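Long-range contact in fumarylacetoacetate hydrolase (Burkholderia xenovorans, PDB 5TI1), which probably hydrolyses fumarylacetoacetate to fumarate and acetoacetate, the last step of phenylalanine and tyrosine breakdown, with a magnesium ion bound in its active site: residues 255-259 against 432-436. Residues are numbered along the deposited sequence; the frame is centred on the assembly and turned at random.
Sequences MVLLN and FGVCA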
# COMPACT_ATOMS: atom_id res chain seq x y z
N MET B 255 1.08 8.55 17.25
CA MET B 255 0.20 7.39 17.28
C MET B 255 -1.25 7.81 17.15
O MET B 255 -1.63 8.93 17.53
CB MET B 255 0.39 6.61 18.59
CG MET B 255 -0.19 5.22 18.58
SD MET B 255 0.11 4.42 20.16
CE MET B 255 1.91 4.35 20.19
N VAL B 256 -2.06 6.91 16.59
CA VAL B 256 -3.50 7.04 16.52
C VAL B 256 -4.11 5.72 17.00
O VAL B 256 -3.43 4.71 17.15
CB VAL B 256 -4.00 7.37 15.10
CG1 VAL B 256 -3.49 8.73 14.66
CG2 VAL B 256 -3.58 6.26 14.13
N LEU B 257 -5.42 5.75 17.25
CA LEU B 257 -6.18 4.52 17.42
C LEU B 257 -6.57 3.97 16.05
O LEU B 257 -6.79 4.73 15.10
CB LEU B 257 -7.44 4.77 18.25
CG LEU B 257 -7.21 5.40 19.64
CD1 LEU B 257 -8.52 5.76 20.30
CD2 LEU B 257 -6.41 4.47 20.52
N LEU B 258 -6.68 2.65 15.95
CA LEU B 258 -6.85 1.98 14.66
C LEU B 258 -7.76 0.78 14.83
O LEU B 258 -7.47 -0.12 15.62
CB LEU B 258 -5.49 1.56 14.07
CG LEU B 258 -5.44 1.07 12.61
CD1 LEU B 258 -4.01 1.24 12.01
CD2 LEU B 258 -5.88 -0.37 12.47
N ASN B 259 -8.88 0.78 14.10
CA ASN B 259 -9.80 -0.35 14.08
C ASN B 259 -9.67 -1.01 12.71
O ASN B 259 -10.17 -0.49 11.71
CB ASN B 259 -11.24 0.09 14.34
CG ASN B 259 -12.21 -1.09 14.39
OD1 ASN B 259 -11.80 -2.24 14.20
ND2 ASN B 259 -13.49 -0.80 14.68
N PHE B 432 -6.44 10.07 23.28
CA PHE B 432 -6.43 9.87 21.83
C PHE B 432 -7.75 10.24 21.16
O PHE B 432 -7.86 10.12 19.93
CB PHE B 432 -6.08 8.41 21.51
CG PHE B 432 -4.63 8.10 21.65
CD1 PHE B 432 -4.07 7.89 22.90
CD2 PHE B 432 -3.82 7.99 20.53
CE1 PHE B 432 -2.73 7.59 23.03
CE2 PHE B 432 -2.47 7.69 20.65
CZ PHE B 432 -1.93 7.49 21.90
N GLY B 433 -8.75 10.70 21.91
CA GLY B 433 -10.03 10.89 21.25
C GLY B 433 -10.69 9.56 20.95
O GLY B 433 -10.50 8.56 21.66
N VAL B 434 -11.46 9.51 19.87
CA VAL B 434 -12.21 8.30 19.55
C VAL B 434 -12.00 7.91 18.10
O VAL B 434 -11.74 8.75 17.22
CB VAL B 434 -13.72 8.42 19.86
CG1 VAL B 434 -13.95 8.68 21.36
CG2 VAL B 434 -14.38 9.48 18.99
N CYS B 435 -12.14 6.62 17.86
CA CYS B 435 -12.05 5.99 16.55
C CYS B 435 -13.35 5.20 16.38
O CYS B 435 -13.44 4.05 16.82
CB CYS B 435 -10.81 5.11 16.49
SG CYS B 435 -10.78 3.97 15.13
N ALA B 436 -14.36 5.81 15.75
CA ALA B 436 -15.71 5.25 15.68
C ALA B 436 -16.16 4.95 14.25
O ALA B 436 -15.79 5.63 13.29
CB ALA B 436 -16.74 6.21 16.30
O HOH W 1 -14.39 1.97 15.31
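Two beta sheets of the FAH-family C-terminal domain pack face to face here, strand 255-259 from one and strand 432-436 from the other, at an axis angle of 22° and with no direct hydrogen bond between them. Leu257 points across the interface. Its CB meets Cys435 CB at 3.8 Å, while its CG lies 3.7 Å from Phe432 CB, and CD1 reaches on to the carbonyl O of Gly433. The Phe432 ring turns its CE2 edge to the backbone, 3.5 Å from Met255 O, which lies near the ring plane. Met255 CB packs 3.7 Å from Phe432 CE2; in the modelled conformer SD adds an oblique Met-aromatic contact, less certain because a second conformer exists. Swung anti to its own N (chi1 165°), Cys435 SG lies 4.0 Å from Asn259 CB. Polar bridging falls to one water, which accepts from Asn259 ND2 (3.0 Å) and donates to Cys435 O (2.7 Å); Asn259 OD1 accepts from the backbone N of Glu226, a magnesium ligand. Leu258, on the far side, faces the metal site near Glu228. Strands 223-233 and 284-292 flank 255-259, whereas 416-424 pairs with 432-436 and 321-331 adds Ile324 and Leu326.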